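Local structure of solute-binding protein (Thermoactinomyces vulgaris, 2ZYO) at residues N173-Y178 / Q276-V281; V167-N172 / A244-P249; I128-L133 / A341-K346. The protein binds cyclodextrins and maltodextrins, holding maltotetraose in this crystal, and probably presents the sugar for uptake across the cell membrane. All coordinates share one frame; numbering follows the deposited sequence.

How the contacts relate
The three contacts lie close together beside the sugar site, with centres 10 to 13 Å apart. All reach the same mixed sheet. In it, strand 120-136 (contact 3) pairs with both strand 242-247 (contact 2) and strand 278-287 (contact 1). Along the chain, strand 165-169 of contact 2 leads into helix 174-183 of contact 1, and the segments of these two contacts alternate. Residues 128-133 come first and 341-346 last, so contact 3 spans both other contacts. Contacts 1 and 3 both touch one glucose. Contact 2 lies farther from the sugar. Asn247 ties it to Tyr176 of contact 1 and to Ala132 of contact 3. Binding residues distant in sequence are thereby gathered at one pocket.

Contact 1. Residues N173-Y178 / Q276-V281; sequences NFYYTY and QTFIGV. With GLC (alpha-D-glucopyranose), chain B; GLC (alpha-D-glucopyranose), chain C.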
loop_
_atom_site.group_PDB
_atom_site.type_symbol
_atom_site.label_atom_id
_atom_site.label_comp_id
_atom_site.label_asym_id
_atom_site.label_seq_id
_atom_site.Cartn_x
_atom_site.Cartn_y
_atom_site.Cartn_z
ATOM N N ASN A 173 6.045 -0.207 14.100
ATOM C CA ASN A 173 5.812 0.529 12.862
ATOM C C ASN A 173 4.312 0.628 12.614
ATOM O O ASN A 173 3.643 -0.391 12.435
ATOM C CB ASN A 173 6.515 -0.189 11.701
ATOM C CG ASN A 173 6.481 0.598 10.394
ATOM O OD1 ASN A 173 5.568 1.384 10.136
ATOM N ND2 ASN A 173 7.479 0.363 9.548
ATOM N N PHE A 174 3.798 1.857 12.618
ATOM C CA PHE A 174 2.360 2.124 12.486
ATOM C C PHE A 174 1.747 1.575 11.198
ATOM O O PHE A 174 0.565 1.220 11.173
ATOM C CB PHE A 174 2.093 3.628 12.613
ATOM C CG PHE A 174 0.635 4.010 12.536
ATOM C CD1 PHE A 174 -0.272 3.574 13.498
ATOM C CD2 PHE A 174 0.179 4.835 11.510
ATOM C CE1 PHE A 174 -1.615 3.941 13.432
ATOM C CE2 PHE A 174 -1.162 5.208 11.438
ATOM C CZ PHE A 174 -2.060 4.759 12.400
ATOM N N TYR A 175 2.539 1.501 10.130
ATOM C CA TYR A 175 2.051 0.891 8.898
ATOM C C TYR A 175 1.547 -0.535 9.159
ATOM O O TYR A 175 0.515 -0.953 8.623
ATOM C CB TYR A 175 3.121 0.891 7.792
ATOM C CG TYR A 175 2.631 0.170 6.558
ATOM C CD1 TYR A 175 1.824 0.820 5.625
ATOM C CD2 TYR A 175 2.926 -1.179 6.352
ATOM C CE1 TYR A 175 1.341 0.152 4.505
ATOM C CE2 TYR A 175 2.448 -1.857 5.235
ATOM C CZ TYR A 175 1.654 -1.184 4.319
ATOM O OH TYR A 175 1.177 -1.854 3.219
ATOM N N TYR A 176 2.281 -1.267 9.994
ATOM C CA TYR A 176 1.980 -2.665 10.280
ATOM C C TYR A 176 0.941 -2.828 11.384
ATOM O O TYR A 176 0.102 -3.730 11.326
ATOM C CB TYR A 176 3.265 -3.426 10.628
ATOM C CG TYR A 176 4.213 -3.547 9.454
ATOM C CD1 TYR A 176 4.167 -4.656 8.611
ATOM C CD2 TYR A 176 5.143 -2.543 9.173
ATOM C CE1 TYR A 176 5.026 -4.770 7.523
ATOM C CE2 TYR A 176 6.006 -2.647 8.082
ATOM C CZ TYR A 176 5.944 -3.766 7.265
ATOM O OH TYR A 176 6.791 -3.883 6.187
ATOM N N THR A 177 0.989 -1.941 12.374
ATOM C CA THR A 177 0.114 -2.039 13.539
ATOM C C THR A 177 -1.230 -1.352 13.336
ATOM O O THR A 177 -2.083 -1.390 14.223
ATOM C CB THR A 177 0.773 -1.437 14.789
ATOM O OG1 THR A 177 1.012 -0.043 14.569
ATOM C CG2 THR A 177 2.082 -2.136 15.095
ATOM N N TYR A 178 -1.427 -0.732 12.173
ATOM C CA TYR A 178 -2.677 -0.021 11.902
ATOM C C TYR A 178 -3.923 -0.836 12.248
ATOM O O TYR A 178 -4.868 -0.298 12.833
ATOM C CB TYR A 178 -2.753 0.464 10.454
ATOM C CG TYR A 178 -4.054 1.173 10.146
ATOM C CD1 TYR A 178 -4.342 2.413 10.713
ATOM C CD2 TYR A 178 -5.003 0.596 9.305
ATOM C CE1 TYR A 178 -5.537 3.067 10.443
ATOM C CE2 TYR A 178 -6.203 1.242 9.031
ATOM C CZ TYR A 178 -6.461 2.477 9.603
ATOM O OH TYR A 178 -7.645 3.132 9.337
ATOM N N GLN A 276 -8.715 -4.676 9.605
ATOM C CA GLN A 276 -8.624 -3.597 8.630
ATOM C C GLN A 276 -7.185 -3.136 8.506
ATOM O O GLN A 276 -6.633 -2.528 9.425
ATOM C CB GLN A 276 -9.500 -2.415 9.038
ATOM C CG GLN A 276 -10.978 -2.712 9.129
ATOM C CD GLN A 276 -11.765 -1.511 9.609
ATOM O OE1 GLN A 276 -11.955 -0.540 8.871
ATOM N NE2 GLN A 276 -12.230 -1.568 10.854
ATOM N N THR A 277 -6.586 -3.427 7.359
ATOM C CA THR A 277 -5.213 -3.032 7.080
ATOM C C THR A 277 -5.200 -1.833 6.143
ATOM O O THR A 277 -6.211 -1.511 5.515
ATOM C CB THR A 277 -4.441 -4.181 6.414
ATOM O OG1 THR A 277 -5.192 -4.672 5.296
ATOM C CG2 THR A 277 -4.220 -5.316 7.393
ATOM N N PHE A 278 -4.054 -1.165 6.060
ATOM C CA PHE A 278 -3.830 -0.197 4.999
ATOM C C PHE A 278 -3.714 -0.940 3.674
ATOM O O PHE A 278 -3.169 -2.044 3.615
ATOM C CB PHE A 278 -2.537 0.584 5.233
ATOM C CG PHE A 278 -2.657 1.712 6.219
ATOM C CD1 PHE A 278 -3.735 2.596 6.176
ATOM C CD2 PHE A 278 -1.660 1.920 7.167
ATOM C CE1 PHE A 278 -3.827 3.653 7.081
ATOM C CE2 PHE A 278 -1.744 2.975 8.074
ATOM C CZ PHE A 278 -2.826 3.842 8.029
ATOM N N ILE A 279 -4.237 -0.338 2.612
ATOM C CA ILE A 279 -3.924 -0.803 1.267
ATOM C C ILE A 279 -3.154 0.283 0.518
ATOM O O ILE A 279 -3.372 1.477 0.738
ATOM C CB ILE A 279 -5.177 -1.265 0.470
ATOM C CG1 ILE A 279 -6.186 -0.125 0.310
ATOM C CG2 ILE A 279 -5.824 -2.480 1.144
ATOM C CD1 ILE A 279 -7.072 -0.250 -0.915
ATOM N N GLY A 280 -2.225 -0.146 -0.330
ATOM C CA GLY A 280 -1.487 0.759 -1.202
ATOM C C GLY A 280 -1.837 0.435 -2.637
ATOM O O GLY A 280 -1.835 -0.731 -3.030
ATOM N N VAL A 281 -2.155 1.467 -3.411
ATOM C CA VAL A 281 -2.535 1.295 -4.810
ATOM C C VAL A 281 -1.530 2.007 -5.710
ATOM O O VAL A 281 -1.209 3.174 -5.485
ATOM C CB VAL A 281 -3.970 1.828 -5.084
ATOM C CG1 VAL A 281 -4.320 1.728 -6.568
ATOM C CG2 VAL A 281 -4.997 1.072 -4.245
HETATM C C1 GLC B . 6.100 -1.658 2.590
HETATM C C2 GLC B . 5.192 -0.648 1.844
HETATM C C3 GLC B . 5.387 0.807 2.321
HETATM C C4 GLC B . 5.447 0.896 3.846
HETATM C C5 GLC B . 6.465 -0.107 4.383
HETATM C C6 GLC B . 6.584 -0.086 5.899
HETATM O O1 GLC B . 7.415 -1.580 2.161
HETATM O O2 GLC B . 5.423 -0.724 0.438
HETATM O O3 GLC B . 4.308 1.607 1.856
HETATM O O4 GLC B . 5.829 2.229 4.233
HETATM O O5 GLC B . 6.069 -1.440 4.008
HETATM O O6 GLC B . 7.715 0.662 6.322
HETATM C C1 GLC C . 4.804 3.013 4.777
HETATM C C2 GLC C . 4.743 4.360 4.054
HETATM C C3 GLC C . 5.990 5.180 4.374
HETATM C C4 GLC C . 6.147 5.334 5.889
HETATM C C5 GLC C . 6.144 3.954 6.557
HETATM C C6 GLC C . 6.162 4.038 8.070
HETATM O O2 GLC C . 4.658 4.147 2.654
HETATM O O3 GLC C . 5.894 6.459 3.766
HETATM O O4 GLC C . 7.366 6.002 6.179
HETATM O O5 GLC C . 4.959 3.214 6.181
HETATM O O6 GLC C . 7.283 3.353 8.605
HETATM O O HOH W 1 -1.513 -2.068 7.220
HETATM O O HOH W 2 -1.092 -3.153 4.708
#
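Phe278 O accepts from a water at 2.6 Å, and the same water makes a weak bond with Tyr175 OH. A second water donates to Tyr175 O at 2.7 Å and accepts from Phe278 N at 2.9 Å. The two segments are thus linked by water and not by direct hydrogen bonds. Aromatic packing does the rest. The Phe278 ring stacks face to face on the Tyr178 ring, with planes 12° apart and ring centroids 3.9 Å apart. The edge of Phe278 also points toward the face of Phe174, an offset edge-to-face pair with planes at 78°. Tyr178 has its CG anti to the backbone N (chi1 179°), which lays its ring flat against Phe278. Tyr175 CD1 touches Phe278 CD2 at 4.0 Å; the two side chains run alongside each other, pointing opposite ways. The chain B glucose sits over one face of the Tyr175 ring, its C4 above the ring centre. Tyr175 is therefore placed between the strand residue and the sugar. Asn173 caps the helix, its OD1 accepting from Tyr175 N at 3.0 Å, with the donor tilted from the carbonyl plane. The same OD1 accepts from O6 of the chain C glucose, while Asn173 ND2 donates to O6 of the chain B glucose at 3.2 Å. One amide therefore serves both the helix start and two sugar units. Met350 and Trp360 also touch Tyr175. The chemistry is that of a carbohydrate pocket: an aromatic face for the sugar's apolar side, an amide for its hydroxyls, and stacked rings with bound water behind them.

Contact 2. Residues V167-N172 / A244-P249; sequences VLFEAN and AVINGP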
loop_
_atom_site.group_PDB
_atom_site.type_symbol
_atom_site.label_atom_id
_atom_site.label_comp_id
_atom_site.label_asym_id
_atom_site.label_seq_id
_atom_site.Cartn_x
_atom_site.Cartn_y
_atom_site.Cartn_z
ATOM N N VAL A 167 4.928 -15.731 16.408
ATOM C CA VAL A 167 4.518 -14.583 15.598
ATOM C C VAL A 167 5.508 -13.442 15.807
ATOM O O VAL A 167 5.788 -13.045 16.940
ATOM C CB VAL A 167 3.087 -14.086 15.938
ATOM C CG1 VAL A 167 2.620 -13.061 14.902
ATOM C CG2 VAL A 167 2.101 -15.248 16.012
ATOM N N LEU A 168 6.027 -12.924 14.699
ATOM C CA LEU A 168 6.987 -11.828 14.720
ATOM C C LEU A 168 6.639 -10.845 13.613
ATOM O O LEU A 168 6.418 -11.247 12.473
ATOM C CB LEU A 168 8.404 -12.374 14.524
ATOM C CG LEU A 168 9.583 -11.408 14.386
ATOM C CD1 LEU A 168 9.818 -10.615 15.666
ATOM C CD2 LEU A 168 10.833 -12.190 14.010
ATOM N N PHE A 169 6.584 -9.560 13.947
ATOM C CA PHE A 169 6.366 -8.525 12.937
ATOM C C PHE A 169 6.871 -7.169 13.411
ATOM O O PHE A 169 7.314 -7.035 14.556
ATOM C CB PHE A 169 4.893 -8.478 12.475
ATOM C CG PHE A 169 3.945 -7.808 13.442
ATOM C CD1 PHE A 169 3.428 -6.544 13.161
ATOM C CD2 PHE A 169 3.533 -8.455 14.609
ATOM C CE1 PHE A 169 2.539 -5.923 14.035
ATOM C CE2 PHE A 169 2.643 -7.840 15.490
ATOM C CZ PHE A 169 2.145 -6.570 15.201
ATOM N N GLU A 170 6.820 -6.179 12.520
ATOM C CA GLU A 170 7.252 -4.817 12.826
ATOM C C GLU A 170 6.235 -4.093 13.701
ATOM O O GLU A 170 5.570 -3.149 13.254
ATOM C CB GLU A 170 7.494 -4.029 11.540
ATOM C CG GLU A 170 8.826 -4.293 10.885
ATOM C CD GLU A 170 9.155 -3.253 9.836
ATOM O OE1 GLU A 170 9.325 -2.069 10.200
ATOM O OE2 GLU A 170 9.239 -3.623 8.651
ATOM N N ALA A 171 6.135 -4.533 14.954
ATOM C CA ALA A 171 5.145 -4.012 15.897
ATOM C C ALA A 171 5.473 -2.607 16.413
ATOM O O ALA A 171 4.720 -2.043 17.204
ATOM C CB ALA A 171 4.952 -4.982 17.063
ATOM N N ASN A 172 6.599 -2.058 15.964
ATOM C CA ASN A 172 6.978 -0.682 16.285
ATOM C C ASN A 172 6.801 0.260 15.090
ATOM O O ASN A 172 7.329 1.374 15.073
ATOM C CB ASN A 172 8.414 -0.629 16.825
ATOM C CG ASN A 172 9.436 -1.217 15.857
ATOM O OD1 ASN A 172 9.093 -1.701 14.775
ATOM N ND2 ASN A 172 10.706 -1.174 16.248
ATOM N N ALA A 244 4.999 -17.518 11.854
ATOM C CA ALA A 244 4.200 -16.534 11.132
ATOM C C ALA A 244 4.724 -15.116 11.307
ATOM O O ALA A 244 5.222 -14.751 12.374
ATOM C CB ALA A 244 2.740 -16.613 11.568
ATOM N N VAL A 245 4.619 -14.329 10.239
ATOM C CA VAL A 245 4.880 -12.895 10.293
ATOM C C VAL A 245 3.674 -12.134 9.748
ATOM O O VAL A 245 2.825 -12.712 9.062
ATOM C CB VAL A 245 6.162 -12.484 9.500
ATOM C CG1 VAL A 245 7.396 -13.222 10.020
ATOM C CG2 VAL A 245 5.990 -12.709 7.997
ATOM N N ILE A 246 3.591 -10.848 10.079
ATOM C CA ILE A 246 2.644 -9.955 9.426
ATOM C C ILE A 246 3.464 -9.070 8.495
ATOM O O ILE A 246 4.261 -8.248 8.946
ATOM C CB ILE A 246 1.825 -9.113 10.434
ATOM C CG1 ILE A 246 0.997 -10.029 11.342
ATOM C CG2 ILE A 246 0.920 -8.124 9.694
ATOM C CD1 ILE A 246 0.277 -9.320 12.468
ATOM N N ASN A 247 3.285 -9.270 7.193
ATOM C CA ASN A 247 4.070 -8.557 6.193
ATOM C C ASN A 247 3.358 -8.563 4.849
ATOM O O ASN A 247 2.343 -9.239 4.685
ATOM C CB ASN A 247 5.465 -9.182 6.069
ATOM C CG ASN A 247 6.530 -8.176 5.664
ATOM O OD1 ASN A 247 6.236 -7.009 5.380
ATOM N ND2 ASN A 247 7.782 -8.625 5.641
ATOM N N GLY A 248 3.888 -7.799 3.897
ATOM C CA GLY A 248 3.264 -7.660 2.587
ATOM C C GLY A 248 3.896 -8.510 1.502
ATOM O O GLY A 248 4.885 -9.201 1.746
ATOM N N PRO A 249 3.320 -8.461 0.289
ATOM C CA PRO A 249 3.746 -9.263 -0.862
ATOM C C PRO A 249 5.187 -9.000 -1.304
ATOM O O PRO A 249 5.793 -9.852 -1.960
ATOM C CB PRO A 249 2.764 -8.848 -1.964
ATOM C CG PRO A 249 2.222 -7.534 -1.528
ATOM C CD PRO A 249 2.169 -7.603 -0.041
HETATM O O HOH W 3 6.657 -7.215 9.827
#
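Val167 opens the parallel pairing with Ala244, its CA making a CH...O contact of 3.3 Å to Ala244 O. Leu168 N then donates to the same Ala244 O at 3.1 Å. Leu168 O faces Val245, whose CA comes to 3.1 Å in a second CH...O contact. Phe169 and Ile246 extend alongside each other from the same face of the sheet. With chi1 at 77°, the Phe169 ring turns its face to Ile246 CD1, which sits over the ring centre, 4.0 Å from the centroid, in a CH-pi contact. Ala171 CB touches the opposite face, and Trp218 meets the ring edge-to-face. At Glu170, the centre of an inverse gamma turn, the strands part. A water fills the step there, accepting from Glu170 N at 2.9 Å and donating to Ile246 O at 2.8 Å. Beyond it, Glu170 OE1 accepts from Asn173 ND2; Asn173 is a residue of the sugar pocket. One direct backbone bond thus joins the segments. Leu168 O and Ile246 N are buried without a hydrogen-bond partner, so apolar packing and one water probably carry much of the pairing.

Contact 3. Residues I128-L133 / A341-K346; sequences IESVAL and AKQASK. With GLC (alpha-D-glucopyranose), chain B.
Ser130 and Ala344 bring the two backbones nearest, CA to CA at 5.3 Å, where the extended chain 128-133 runs past residues 341-344 of helix 338-344. The small side chains permit this closeness. Ser130 CB lies 4.0 Å from Ala344 CB, and Ile128 CD1 reaches the same methyl at 4.1 Å. Gln343 packs with its aliphatic part, its CG 3.2 Å from Val131 O and 3.6 Å from Ser130 OG. Its chain bends at chi2 (56°) and carries the amide past the strand, where OE1 accepts from Leu267 N and NE2 donates to Ala275 O. Both ends of that amide are therefore satisfied. Ser130 OG donates to Val131 O at 2.8 Å, in the carbonyl plane and on a lone pair, and is also hydrogen-bonded to Thr277 OG1. Glu129 points the other way, away from the helix. Its extended chain carries the carboxylate to the sugar, and OE2 accepts from O2 of the chain B glucose at 3.1 Å. With an alanine in place of Glu129, the glucose O2 would probably lose this acceptor and a gap would be likely to open between strand and sugar. Trp250 touches the Glu129 side chain, and the Glu129 backbone pairs with Gly280. The strand thus has two jobs, packing a helix on one side and offering a sugar-binding carboxylate on the other. This is consistent with the two-lobed fold of bacterial solute-binding proteins, in which strands crossing between the lobes line the ligand cleft.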
loop_
_atom_site.group_PDB
_atom_site.type_symbol
_atom_site.label_atom_id
_atom_site.label_comp_id
_atom_site.label_asym_id
_atom_site.label_seq_id
_atom_site.Cartn_x
_atom_site.Cartn_y
_atom_site.Cartn_z
ATOM N N ILE A 128 -2.537 -3.557 -6.226
ATOM C CA ILE A 128 -2.937 -3.329 -4.841
ATOM C C ILE A 128 -2.066 -4.188 -3.927
ATOM O O ILE A 128 -1.705 -5.315 -4.278
ATOM C CB ILE A 128 -4.456 -3.607 -4.621
ATOM C CG1 ILE A 128 -4.900 -3.228 -3.200
ATOM C CG2 ILE A 128 -4.821 -5.055 -4.962
ATOM C CD1 ILE A 128 -6.394 -3.035 -3.064
ATOM N N GLU A 129 -1.711 -3.634 -2.771
ATOM C CA GLU A 129 -0.940 -4.367 -1.768
ATOM C C GLU A 129 -1.500 -4.165 -0.362
ATOM O O GLU A 129 -2.063 -3.116 -0.047
ATOM C CB GLU A 129 0.544 -3.972 -1.814
ATOM C CG GLU A 129 0.822 -2.491 -1.563
ATOM C CD GLU A 129 2.304 -2.147 -1.516
ATOM O OE1 GLU A 129 3.108 -2.815 -2.199
ATOM O OE2 GLU A 129 2.656 -1.186 -0.798
ATOM N N SER A 130 -1.343 -5.191 0.469
ATOM C CA SER A 130 -1.696 -5.145 1.884
ATOM C C SER A 130 -0.825 -6.137 2.631
ATOM O O SER A 130 -0.384 -7.130 2.054
ATOM C CB SER A 130 -3.167 -5.524 2.079
ATOM O OG SER A 130 -3.479 -5.698 3.454
ATOM N N VAL A 131 -0.585 -5.883 3.914
ATOM C CA VAL A 131 -0.006 -6.922 4.766
ATOM C C VAL A 131 -1.037 -8.030 4.971
ATOM O O VAL A 131 -2.238 -7.825 4.778
ATOM C CB VAL A 131 0.509 -6.392 6.141
ATOM C CG1 VAL A 131 1.604 -5.351 5.947
ATOM C CG2 VAL A 131 -0.624 -5.844 7.001
ATOM N N ALA A 132 -0.550 -9.208 5.337
ATOM C CA ALA A 132 -1.402 -10.339 5.694
ATOM C C ALA A 132 -0.582 -11.252 6.583
ATOM O O ALA A 132 0.564 -10.926 6.915
ATOM C CB ALA A 132 -1.882 -11.076 4.445
ATOM N N LEU A 133 -1.154 -12.387 6.971
ATOM C CA LEU A 133 -0.420 -13.355 7.775
ATOM C C LEU A 133 0.355 -14.291 6.856
ATOM O O LEU A 133 -0.230 -15.154 6.193
ATOM C CB LEU A 133 -1.361 -14.135 8.700
ATOM C CG LEU A 133 -0.685 -14.888 9.852
ATOM C CD1 LEU A 133 -0.136 -13.930 10.907
ATOM C CD2 LEU A 133 -1.654 -15.875 10.472
ATOM N N ALA A 341 -5.026 -10.822 -1.338
ATOM C CA ALA A 341 -6.191 -10.250 -2.003
ATOM C C ALA A 341 -7.400 -10.216 -1.071
ATOM O O ALA A 341 -8.120 -9.216 -1.021
ATOM C CB ALA A 341 -6.511 -11.020 -3.274
ATOM N N LYS A 342 -7.606 -11.306 -0.331
ATOM C CA LYS A 342 -8.682 -11.385 0.661
ATOM C C LYS A 342 -8.543 -10.284 1.708
ATOM O O LYS A 342 -9.512 -9.592 2.021
ATOM C CB LYS A 342 -8.706 -12.755 1.346
ATOM C CG LYS A 342 -9.288 -13.886 0.505
ATOM C CD LYS A 342 -9.520 -15.143 1.336
ATOM C CE LYS A 342 -8.223 -15.904 1.596
ATOM N NZ LYS A 342 -8.442 -17.123 2.433
ATOM N N GLN A 343 -7.330 -10.118 2.236
ATOM C CA GLN A 343 -7.068 -9.085 3.233
ATOM C C GLN A 343 -7.206 -7.681 2.647
ATOM O O GLN A 343 -7.758 -6.787 3.296
ATOM C CB GLN A 343 -5.688 -9.275 3.875
ATOM C CG GLN A 343 -5.396 -8.306 5.023
ATOM C CD GLN A 343 -6.446 -8.357 6.120
ATOM O OE1 GLN A 343 -6.710 -9.411 6.692
ATOM N NE2 GLN A 343 -7.052 -7.211 6.416
ATOM N N ALA A 344 -6.723 -7.498 1.417
ATOM C CA ALA A 344 -6.811 -6.209 0.732
ATOM C C ALA A 344 -8.260 -5.772 0.532
ATOM O O ALA A 344 -8.553 -4.576 0.534
ATOM C CB ALA A 344 -6.082 -6.258 -0.603
ATOM N N SER A 345 -9.157 -6.748 0.378
ATOM C CA SER A 345 -10.585 -6.478 0.178
ATOM C C SER A 345 -11.265 -5.980 1.456
ATOM O O SER A 345 -12.420 -5.547 1.431
ATOM C CB SER A 345 -11.301 -7.727 -0.352
ATOM O OG SER A 345 -11.495 -8.691 0.669
ATOM N N LYS A 346 -10.537 -6.044 2.567
ATOM C CA LYS A 346 -11.057 -5.634 3.865
ATOM C C LYS A 346 -10.272 -4.446 4.426
ATOM O O LYS A 346 -10.453 -4.054 5.582
ATOM C CB LYS A 346 -11.048 -6.825 4.828
ATOM C CG LYS A 346 -12.050 -7.913 4.449
ATOM C CD LYS A 346 -11.663 -9.264 5.012
ATOM C CE LYS A 346 -12.586 -10.360 4.498
ATOM N NZ LYS A 346 -12.395 -10.625 3.043
HETATM C C1 GLC B . 6.100 -1.658 2.590
HETATM C C2 GLC B . 5.192 -0.648 1.844
HETATM C C3 GLC B . 5.387 0.807 2.321
HETATM C C4 GLC B . 5.447 0.896 3.846
HETATM C C5 GLC B . 6.465 -0.107 4.383
HETATM C C6 GLC B . 6.584 -0.086 5.899
HETATM O O1 GLC B . 7.415 -1.580 2.161
HETATM O O2 GLC B . 5.423 -0.724 0.438
HETATM O O3 GLC B . 4.308 1.607 1.856
HETATM O O4 GLC B . 5.829 2.229 4.233
HETATM O O5 GLC B . 6.069 -1.440 4.008
HETATM O O6 GLC B . 7.715 0.662 6.322
#